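Local coordinates for protein Rubredoxin\:oxygen oxidoreductase (PDB 1E5D) that reduces dioxygen to two molecules of water by four electrons, using a diiron centre in a lactamase-fold domain and FMN in a flavodoxin-like domain, at residues 235-238 against 239-243; 356-359 against 360-364; 377-380 against 381-385; 386-389 against 390-394. All coordinates share one frame; numbering follows the deposited sequence.

Interaction 1: residues 235-238 against 239-243; sequences QCTF and AVQKY
Phe238 and Lys242, one helical turn apart, meet as an aromatic ring and an aliphatic chain, and the lysine can be followed outward. Its CB lies 3.4 Å from Phe238 O, beside the carbonyl that receives the Lys242 backbone N-H. Lys242 CG is still close to that oxygen, yet it also stands over one face of the phenyl ring, 4.2 Å from the centroid of the Phe238 ring and 16° off the ring normal, which meets the geometry of a CH-pi contact. Lys242 CG is offset toward the CE1-CZ side of the rim, Phe238 CE1 being 4.1 Å away. CD and CE then carry the chain round two bends, at chi2 and chi3, to NZ, which ends in a salt bridge with Glu245; a second ion pair, to Glu187, is long and weak. The ring lies under the lysine because Phe238 places CG opposite its own backbone N (chi1 177°), turning the phenyl toward the following turn.

The backbone beneath is regular i to i+4 helix. Lys242 N donates to Phe238 O at 3.0 Å and 177°, almost straight, while Gln241 N reaches Thr237 O at 2.8 Å. The hydroxyl of Thr237 turns back to Ala233 O, and the Gln235 amide is held by Ser178 OG.

Helix 233-248 packs by its different sides against several elements of the lactamase-like domain: Phe238 and Lys242 rest on helix 183-198 through Met190, Val240 touches Ile209 of helix 202-214, and Cys236 and Ala239 lie against Ile222 of strand 221-224.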
loop_
_atom_site.group_PDB
_atom_site.type_symbol
_atom_site.label_atom_id
_atom_site.label_comp_id
_atom_site.label_asym_id
_atom_site.label_seq_id
_atom_site.Cartn_x
_atom_site.Cartn_y
_atom_site.Cartn_z
ATOM N N GLN A 235 16.076 23.766 -25.937
ATOM C CA GLN A 235 15.158 23.209 -24.959
ATOM C C GLN A 235 14.452 21.989 -25.524
ATOM O O GLN A 235 14.364 20.923 -24.917
ATOM C CB GLN A 235 14.160 24.292 -24.546
ATOM C CG GLN A 235 14.833 25.464 -23.840
ATOM C CD GLN A 235 15.220 25.094 -22.419
ATOM O OE1 GLN A 235 16.388 24.860 -22.123
ATOM N NE2 GLN A 235 14.224 25.034 -21.543
ATOM N N CYS A 236 13.946 22.147 -26.745
ATOM C CA CYS A 236 13.258 21.001 -27.339
ATOM C C CYS A 236 14.209 19.840 -27.544
ATOM O O CYS A 236 13.810 18.675 -27.516
ATOM C CB CYS A 236 12.607 21.456 -28.649
ATOM S SG CYS A 236 11.288 22.661 -28.322
ATOM N N THR A 237 15.490 20.154 -27.748
ATOM C CA THR A 237 16.447 19.072 -27.994
ATOM C C THR A 237 16.774 18.391 -26.672
ATOM O O THR A 237 16.909 17.170 -26.606
ATOM C CB THR A 237 17.716 19.574 -28.696
ATOM O OG1 THR A 237 17.388 19.969 -30.041
ATOM C CG2 THR A 237 18.750 18.462 -28.819
ATOM N N PHE A 238 16.871 19.217 -25.642
ATOM C CA PHE A 238 16.989 18.726 -24.273
ATOM C C PHE A 238 15.888 17.708 -23.978
ATOM O O PHE A 238 16.189 16.576 -23.586
ATOM C CB PHE A 238 16.924 19.896 -23.305
ATOM C CG PHE A 238 16.970 19.538 -21.834
ATOM C CD1 PHE A 238 18.132 19.066 -21.250
ATOM C CD2 PHE A 238 15.842 19.683 -21.046
ATOM C CE1 PHE A 238 18.170 18.752 -19.900
ATOM C CE2 PHE A 238 15.874 19.375 -19.698
ATOM C CZ PHE A 238 17.039 18.909 -19.118
ATOM N N ALA A 239 14.627 18.091 -24.172
ATOM C CA ALA A 239 13.500 17.210 -23.900
ATOM C C ALA A 239 13.663 15.846 -24.563
ATOM O O ALA A 239 13.514 14.795 -23.929
ATOM C CB ALA A 239 12.180 17.824 -24.362
ATOM N N VAL A 240 13.960 15.867 -25.860
ATOM C CA VAL A 240 14.057 14.638 -26.638
ATOM C C VAL A 240 15.295 13.833 -26.268
ATOM O O VAL A 240 15.240 12.606 -26.227
ATOM C CB VAL A 240 14.083 14.942 -28.149
ATOM C CG1 VAL A 240 14.494 13.705 -28.929
ATOM C CG2 VAL A 240 12.726 15.451 -28.587
ATOM N N GLN A 241 16.391 14.535 -26.000
ATOM C CA GLN A 241 17.590 13.895 -25.484
ATOM C C GLN A 241 17.226 12.999 -24.301
ATOM O O GLN A 241 17.431 11.792 -24.286
ATOM C CB GLN A 241 18.580 14.955 -25.027
ATOM C CG GLN A 241 19.840 15.150 -25.842
ATOM C CD GLN A 241 20.824 16.060 -25.116
ATOM O OE1 GLN A 241 20.809 16.174 -23.889
ATOM N NE2 GLN A 241 21.683 16.715 -25.889
ATOM N N LYS A 242 16.652 13.659 -23.304
ATOM C CA LYS A 242 16.245 13.070 -22.041
ATOM C C LYS A 242 15.312 11.882 -22.208
ATOM O O LYS A 242 15.536 10.853 -21.573
ATOM C CB LYS A 242 15.593 14.173 -21.192
ATOM C CG LYS A 242 16.668 15.026 -20.517
ATOM C CD LYS A 242 17.188 14.311 -19.273
ATOM C CE LYS A 242 18.692 14.457 -19.138
ATOM N NZ LYS A 242 19.207 13.846 -17.879
ATOM N N TYR A 243 14.287 12.014 -23.049
ATOM C CA TYR A 243 13.347 10.909 -23.220
ATOM C C TYR A 243 14.074 9.662 -23.700
ATOM O O TYR A 243 13.793 8.555 -23.245
ATOM C CB TYR A 243 12.207 11.277 -24.187
ATOM C CG TYR A 243 10.971 11.617 -23.376
ATOM C CD1 TYR A 243 11.120 12.503 -22.310
ATOM C CD2 TYR A 243 9.721 11.091 -23.638
ATOM C CE1 TYR A 243 10.035 12.854 -21.533
ATOM C CE2 TYR A 243 8.633 11.443 -22.852
ATOM C CZ TYR A 243 8.797 12.323 -21.801
ATOM O OH TYR A 243 7.728 12.687 -21.005
#

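Interaction 2: residues 356-359 against 360-364; sequences AEWL and TGMGF
Leu359 (chi1 -61°) and Phe364 (chi1 -74°) both set CG opposite their carbonyl carbon, and this brings Leu359 CD2 to 4.1 Å from Phe364 CD2 across a Schellman motif that ends helix 350-361. Gly363 is the residue that leaves the helix: its phi of 83° turns the chain, and Gly363 N bonds back to Thr360 O. Phe364 N then reaches Leu359 O at 3.1 Å, the six-residue closure that defines the motif. The same oxygen takes a second donor, Met362 N at 2.8 Å, and the two approach from opposite faces of the carbonyl plane.

Met362 bends only at its last torsion, which carries the methyl CE back over the preceding turn, where it lies 4.0 Å from Leu359 CD2 and equally far from Trp358 CB. Leu359 and Phe364 are buried against Val309 and Val307 of strand 306-310, while the partly exposed Trp358 and Met362 lie on Leu326 of helix 320-331. The motif thus terminates the helix of the beta-alpha-beta unit between strands 338-345 and 371-374 in the flavodoxin-like domain. One turn earlier, Ala356 O accepts the Thr360 backbone N at 2.9 Å and, weakly, Thr360 OG1 at 3.2 Å.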
loop_
_atom_site.group_PDB
_atom_site.type_symbol
_atom_site.label_atom_id
_atom_site.label_comp_id
_atom_site.label_asym_id
_atom_site.label_seq_id
_atom_site.Cartn_x
_atom_site.Cartn_y
_atom_site.Cartn_z
ATOM N N ALA A 356 12.689 -12.598 -3.824
ATOM C CA ALA A 356 13.490 -13.139 -4.917
ATOM C C ALA A 356 12.616 -13.459 -6.120
ATOM O O ALA A 356 12.965 -13.091 -7.238
ATOM C CB ALA A 356 14.263 -14.372 -4.485
ATOM N N GLU A 357 11.483 -14.117 -5.904
ATOM C CA GLU A 357 10.603 -14.437 -7.032
ATOM C C GLU A 357 10.137 -13.171 -7.743
ATOM O O GLU A 357 9.965 -13.151 -8.964
ATOM C CB GLU A 357 9.393 -15.237 -6.556
ATOM C CG GLU A 357 8.697 -16.061 -7.621
ATOM C CD GLU A 357 8.314 -17.449 -7.137
ATOM O OE1 GLU A 357 8.053 -17.615 -5.926
ATOM O OE2 GLU A 357 8.274 -18.378 -7.974
ATOM N N TRP A 358 9.930 -12.114 -6.961
ATOM C CA TRP A 358 9.481 -10.844 -7.517
ATOM C C TRP A 358 10.581 -10.239 -8.393
ATOM O O TRP A 358 10.350 -9.848 -9.530
ATOM C CB TRP A 358 9.128 -9.847 -6.424
ATOM C CG TRP A 358 7.760 -9.853 -5.847
ATOM C CD1 TRP A 358 7.356 -10.485 -4.699
ATOM C CD2 TRP A 358 6.600 -9.192 -6.369
ATOM N NE1 TRP A 358 6.016 -10.259 -4.481
ATOM C CE2 TRP A 358 5.530 -9.470 -5.492
ATOM C CE3 TRP A 358 6.357 -8.395 -7.493
ATOM C CZ2 TRP A 358 4.243 -8.974 -5.714
ATOM C CZ3 TRP A 358 5.084 -7.907 -7.711
ATOM C CH2 TRP A 358 4.036 -8.199 -6.823
ATOM N N LEU A 359 11.787 -10.153 -7.819
ATOM C CA LEU A 359 12.876 -9.522 -8.560
ATOM C C LEU A 359 13.171 -10.290 -9.843
ATOM O O LEU A 359 13.191 -9.721 -10.933
ATOM C CB LEU A 359 14.118 -9.407 -7.671
ATOM C CG LEU A 359 13.927 -8.546 -6.416
ATOM C CD1 LEU A 359 15.268 -8.219 -5.782
ATOM C CD2 LEU A 359 13.161 -7.272 -6.744
ATOM N N THR A 360 13.384 -11.587 -9.697
ATOM C CA THR A 360 13.615 -12.466 -10.841
ATOM C C THR A 360 12.495 -12.337 -11.859
ATOM O O THR A 360 12.709 -12.269 -13.068
ATOM C CB THR A 360 13.754 -13.928 -10.383
ATOM O OG1 THR A 360 14.923 -14.054 -9.557
ATOM C CG2 THR A 360 13.964 -14.841 -11.579
ATOM N N GLY A 361 11.245 -12.286 -11.402
ATOM C CA GLY A 361 10.146 -12.163 -12.349
ATOM C C GLY A 361 10.173 -10.853 -13.106
ATOM O O GLY A 361 9.533 -10.716 -14.148
ATOM N N MET A 362 10.905 -9.864 -12.607
ATOM C CA MET A 362 10.954 -8.568 -13.275
ATOM C C MET A 362 12.151 -8.514 -14.225
ATOM O O MET A 362 12.381 -7.503 -14.876
ATOM C CB MET A 362 11.065 -7.420 -12.284
ATOM C CG MET A 362 9.781 -7.067 -11.556
ATOM S SD MET A 362 10.036 -5.784 -10.315
ATOM C CE MET A 362 9.761 -6.718 -8.809
ATOM N N GLY A 363 12.864 -9.637 -14.244
ATOM C CA GLY A 363 14.021 -9.802 -15.095
ATOM C C GLY A 363 15.272 -9.210 -14.490
ATOM O O GLY A 363 16.256 -8.935 -15.173
ATOM N N PHE A 364 15.233 -9.002 -13.182
ATOM C CA PHE A 364 16.379 -8.431 -12.481
ATOM C C PHE A 364 17.497 -9.453 -12.339
ATOM O O PHE A 364 17.228 -10.646 -12.210
ATOM C CB PHE A 364 15.943 -7.920 -11.102
ATOM C CG PHE A 364 15.144 -6.625 -11.155
ATOM C CD1 PHE A 364 14.502 -6.229 -12.313
ATOM C CD2 PHE A 364 15.047 -5.813 -10.038
ATOM C CE1 PHE A 364 13.782 -5.053 -12.366
ATOM C CE2 PHE A 364 14.326 -4.638 -10.082
ATOM C CZ PHE A 364 13.689 -4.251 -11.245
#

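Interaction 3: residues 377-380 against 381-385; sequences PTHA and DYEQL
Hydrogen bonds from Thr378 to Asp381 come first. The carboxylate oxygen Asp381 OD2 receives the Thr378 backbone N, modelled at 2.5 Å, a length too short to be taken literally although the N-H...O angle of 155° suits a bond, and more weakly the hydroxyl Thr378 OG1 at 3.0 Å. Both donors therefore converge on one oxygen. Asp381 CG stands beside its own backbone N (chi1 -52°), which turns the carboxylate back toward the start of the helix. Along the backbone, Tyr382 N donates to Thr378 O at 2.8 Å, and Glu383 N and Gln384 N bond to His379 O and Ala380 O.

Nonpolar and ring contacts form a second group. Pro377 CB lies 3.8 Å from Tyr382 CE1, and the same ring carries Thr378 O over one face, 3.4 Å above its plane. The tyrosine continues onto Lys268 and Val272 of helix 265-279.

The poorly ordered His379 makes a looser approach: its NE2 lies 3.7 Å from Glu383 CG and 4.2 Å from Glu383 OE2, the two polar ends near but not in contact.

Thr378 occupies the N-cap position of helix 379-400, and the return of an acidic side chain three residues on to its backbone N is the reciprocal half of a capping box, here starting the C-terminal helix of the flavodoxin-like domain.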
loop_
_atom_site.group_PDB
_atom_site.type_symbol
_atom_site.label_atom_id
_atom_site.label_comp_id
_atom_site.label_asym_id
_atom_site.label_seq_id
_atom_site.Cartn_x
_atom_site.Cartn_y
_atom_site.Cartn_z
ATOM N N PRO A 377 19.373 -9.649 14.162
ATOM C CA PRO A 377 20.639 -9.971 13.509
ATOM C C PRO A 377 21.828 -9.785 14.451
ATOM O O PRO A 377 21.741 -9.042 15.424
ATOM C CB PRO A 377 20.714 -8.974 12.351
ATOM C CG PRO A 377 19.735 -7.897 12.660
ATOM C CD PRO A 377 18.719 -8.452 13.612
ATOM N N THR A 378 22.914 -10.462 14.130
ATOM C CA THR A 378 24.190 -10.431 14.813
ATOM C C THR A 378 25.298 -9.905 13.902
ATOM O O THR A 378 25.070 -9.703 12.705
ATOM C CB THR A 378 24.592 -11.843 15.279
ATOM O OG1 THR A 378 24.905 -12.641 14.125
ATOM C CG2 THR A 378 23.435 -12.529 15.983
ATOM N N HIS A 379 26.481 -9.694 14.470
ATOM C CA HIS A 379 27.633 -9.263 13.679
ATOM C C HIS A 379 27.817 -10.189 12.482
ATOM O O HIS A 379 28.110 -9.781 11.360
ATOM C CB HIS A 379 28.905 -9.239 14.521
ATOM C CG HIS A 379 30.112 -9.872 13.898
ATOM N ND1 HIS A 379 30.324 -11.236 13.900
ATOM C CD2 HIS A 379 31.171 -9.338 13.248
ATOM C CE1 HIS A 379 31.460 -11.510 13.283
ATOM N NE2 HIS A 379 31.997 -10.372 12.876
ATOM N N ALA A 380 27.641 -11.481 12.757
ATOM C CA ALA A 380 27.792 -12.441 11.667
ATOM C C ALA A 380 26.814 -12.125 10.548
ATOM O O ALA A 380 27.172 -12.084 9.370
ATOM C CB ALA A 380 27.597 -13.849 12.200
ATOM N N ASP A 381 25.556 -11.894 10.922
ATOM C CA ASP A 381 24.568 -11.526 9.901
ATOM C C ASP A 381 25.022 -10.263 9.184
ATOM O O ASP A 381 24.896 -10.124 7.971
ATOM C CB ASP A 381 23.190 -11.326 10.524
ATOM C CG ASP A 381 22.792 -12.525 11.368
ATOM O OD1 ASP A 381 22.862 -13.651 10.825
ATOM O OD2 ASP A 381 22.430 -12.333 12.546
ATOM N N TYR A 382 25.579 -9.348 9.983
ATOM C CA TYR A 382 26.109 -8.120 9.391
ATOM C C TYR A 382 27.182 -8.454 8.367
ATOM O O TYR A 382 27.227 -7.827 7.315
ATOM C CB TYR A 382 26.637 -7.191 10.487
ATOM C CG TYR A 382 25.483 -6.652 11.311
ATOM C CD1 TYR A 382 24.209 -6.606 10.748
ATOM C CD2 TYR A 382 25.641 -6.200 12.607
ATOM C CE1 TYR A 382 23.127 -6.123 11.456
ATOM C CE2 TYR A 382 24.563 -5.716 13.326
ATOM C CZ TYR A 382 23.312 -5.679 12.747
ATOM O OH TYR A 382 22.238 -5.198 13.462
ATOM N N GLU A 383 28.016 -9.436 8.684
ATOM C CA GLU A 383 29.070 -9.870 7.778
ATOM C C GLU A 383 28.444 -10.368 6.483
ATOM O O GLU A 383 28.884 -10.039 5.382
ATOM C CB GLU A 383 29.929 -10.972 8.396
ATOM C CG GLU A 383 31.056 -10.450 9.281
ATOM C CD GLU A 383 31.620 -9.146 8.743
ATOM O OE1 GLU A 383 32.217 -9.176 7.646
ATOM O OE2 GLU A 383 31.449 -8.108 9.417
ATOM N N GLN A 384 27.388 -11.171 6.642
ATOM C CA GLN A 384 26.705 -11.664 5.443
ATOM C C GLN A 384 26.230 -10.519 4.559
ATOM O O GLN A 384 26.377 -10.532 3.334
ATOM C CB GLN A 384 25.522 -12.527 5.856
ATOM C CG GLN A 384 25.886 -13.948 6.248
ATOM C CD GLN A 384 24.760 -14.890 5.841
ATOM O OE1 GLN A 384 23.680 -14.885 6.434
ATOM N NE2 GLN A 384 25.028 -15.688 4.813
ATOM N N LEU A 385 25.645 -9.492 5.180
ATOM C CA LEU A 385 25.085 -8.424 4.350
ATOM C C LEU A 385 26.170 -7.656 3.615
ATOM O O LEU A 385 26.010 -7.412 2.412
ATOM C CB LEU A 385 24.210 -7.524 5.233
ATOM C CG LEU A 385 22.904 -8.214 5.658
ATOM C CD1 LEU A 385 22.415 -7.699 6.996
ATOM C CD2 LEU A 385 21.853 -8.030 4.573
#

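Interaction 4: residues 386-389 against 390-394; sequences KTMA and QTIAR
Lys386 and Gln390 cross on one flank of the long C-terminal helix 379-400, which packs against the parallel sheet of the flavodoxin-like domain. The lysine sets CG opposite its backbone N (chi1 153°) and bends at chi2 and chi4; the glutamine runs extended beyond CG. These two shapes lay the lysine's CE beside the amide, 3.3 Å from Gln390 NE2, while Lys386 NZ makes a weak hydrogen bond of 3.4 Å to Gln390 OE1. On the amide's other atom, NE2 bonds weakly to Glu280, and Gln390 CG lies over one face of the Arg394 guanidinium, toward its rim.

Toward the protein interior the side chains are nonpolar. Met388 CG lies 4.2 Å from Ile392 CD1. Ile392 reaches Phe277 of helix 265-279 and Ile308 of strand 306-310, and Met388 packs on Ala368. Ile392 N closes the turn beneath them with a nearly straight bond to Met388 O of 3.1 Å.

Thr391 turns OG1 beside its backbone N (chi1 -59°), within reach of the preceding turn. Thr387 O consequently accepts two donors, Thr391 N at 2.9 Å and Thr391 OG1 at 3.2 Å, the hydroxyl oxygen lying 40° out of the carbonyl plane.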
loop_
_atom_site.group_PDB
_atom_site.type_symbol
_atom_site.label_atom_id
_atom_site.label_comp_id
_atom_site.label_asym_id
_atom_site.label_seq_id
_atom_site.Cartn_x
_atom_site.Cartn_y
_atom_site.Cartn_z
ATOM N N LYS A 386 27.248 -7.292 4.302
ATOM C CA LYS A 386 28.368 -6.589 3.672
ATOM C C LYS A 386 28.886 -7.376 2.472
ATOM O O LYS A 386 29.213 -6.870 1.400
ATOM C CB LYS A 386 29.483 -6.358 4.682
ATOM C CG LYS A 386 30.869 -6.239 4.079
ATOM C CD LYS A 386 31.923 -6.882 4.971
ATOM C CE LYS A 386 33.274 -6.969 4.275
ATOM N NZ LYS A 386 33.587 -8.358 3.836
ATOM N N THR A 387 28.948 -8.688 2.680
ATOM C CA THR A 387 29.294 -9.604 1.608
ATOM C C THR A 387 28.273 -9.487 0.484
ATOM O O THR A 387 28.631 -9.369 -0.689
ATOM C CB THR A 387 29.336 -11.060 2.111
ATOM O OG1 THR A 387 30.483 -11.241 2.951
ATOM C CG2 THR A 387 29.478 -12.039 0.959
ATOM N N MET A 388 26.992 -9.511 0.851
ATOM C CA MET A 388 25.933 -9.364 -0.149
ATOM C C MET A 388 26.093 -8.065 -0.932
ATOM O O MET A 388 26.075 -8.067 -2.163
ATOM C CB MET A 388 24.561 -9.417 0.521
ATOM C CG MET A 388 23.417 -9.667 -0.442
ATOM S SD MET A 388 21.803 -9.237 0.254
ATOM C CE MET A 388 20.727 -9.931 -1.006
ATOM N N ALA A 389 26.268 -6.965 -0.210
ATOM C CA ALA A 389 26.511 -5.652 -0.782
ATOM C C ALA A 389 27.725 -5.650 -1.704
ATOM O O ALA A 389 27.741 -4.979 -2.735
ATOM C CB ALA A 389 26.720 -4.623 0.321
ATOM N N GLN A 390 28.753 -6.406 -1.325
ATOM C CA GLN A 390 29.962 -6.464 -2.146
ATOM C C GLN A 390 29.732 -7.238 -3.431
ATOM O O GLN A 390 30.182 -6.822 -4.503
ATOM C CB GLN A 390 31.108 -7.076 -1.340
ATOM C CG GLN A 390 31.941 -5.982 -0.675
ATOM C CD GLN A 390 32.833 -6.539 0.410
ATOM O OE1 GLN A 390 33.016 -7.751 0.508
ATOM N NE2 GLN A 390 33.382 -5.646 1.221
ATOM N N THR A 391 29.022 -8.359 -3.352
ATOM C CA THR A 391 28.700 -9.096 -4.569
ATOM C C THR A 391 27.934 -8.236 -5.565
ATOM O O THR A 391 28.323 -8.058 -6.722
ATOM C CB THR A 391 27.869 -10.343 -4.225
ATOM O OG1 THR A 391 28.644 -11.155 -3.329
ATOM C CG2 THR A 391 27.569 -11.181 -5.457
ATOM N N ILE A 392 26.812 -7.682 -5.107
ATOM C CA ILE A 392 25.992 -6.862 -6.000
ATOM C C ILE A 392 26.786 -5.683 -6.542
ATOM O O ILE A 392 26.802 -5.414 -7.750
ATOM C CB ILE A 392 24.715 -6.391 -5.280
ATOM C CG1 ILE A 392 23.712 -7.520 -5.029
ATOM C CG2 ILE A 392 24.068 -5.244 -6.036
ATOM C CD1 ILE A 392 22.752 -7.279 -3.887
ATOM N N ALA A 393 27.485 -4.945 -5.676
ATOM C CA ALA A 393 28.255 -3.813 -6.194
ATOM C C ALA A 393 29.294 -4.263 -7.213
ATOM O O ALA A 393 29.556 -3.561 -8.188
ATOM C CB ALA A 393 28.939 -3.067 -5.068
ATOM N N ARG A 394 29.889 -5.432 -6.985
ATOM C CA ARG A 394 30.912 -5.897 -7.921
ATOM C C ARG A 394 30.263 -6.032 -9.292
ATOM O O ARG A 394 30.758 -5.559 -10.307
ATOM C CB ARG A 394 31.520 -7.225 -7.496
ATOM C CG ARG A 394 33.031 -7.221 -7.359
ATOM C CD ARG A 394 33.487 -7.765 -6.016
ATOM N NE ARG A 394 34.001 -6.722 -5.133
ATOM C CZ ARG A 394 34.669 -6.945 -4.007
ATOM N NH1 ARG A 394 34.912 -8.190 -3.618
ATOM N NH2 ARG A 394 35.098 -5.933 -3.264
#

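Interaction 1 stands apart in the lactamase-like part, its centre 32 Å from that of interaction 2 and farther from the others. Interactions 2, 3 and 4 belong to the flavodoxin-like part, and 3 and 4 adjoin on helix 379-400, their centres 13 Å apart. The chemistry differs with place: interaction 3, at the surface, starts a helix with a carboxylate cap, whereas interaction 2 ends one with a glycine turn and a nonpolar patch. Interactions 1, 2 and 4 are partly buried; 1 and 4 are mid-helix, the first joining ring and lysine chain, the second a weak lysine-amide bond on one flank and nonpolar chains on the buried one. Interactions 2 and 4 both reach strand 306-310, with nearest atoms about 7 Å apart.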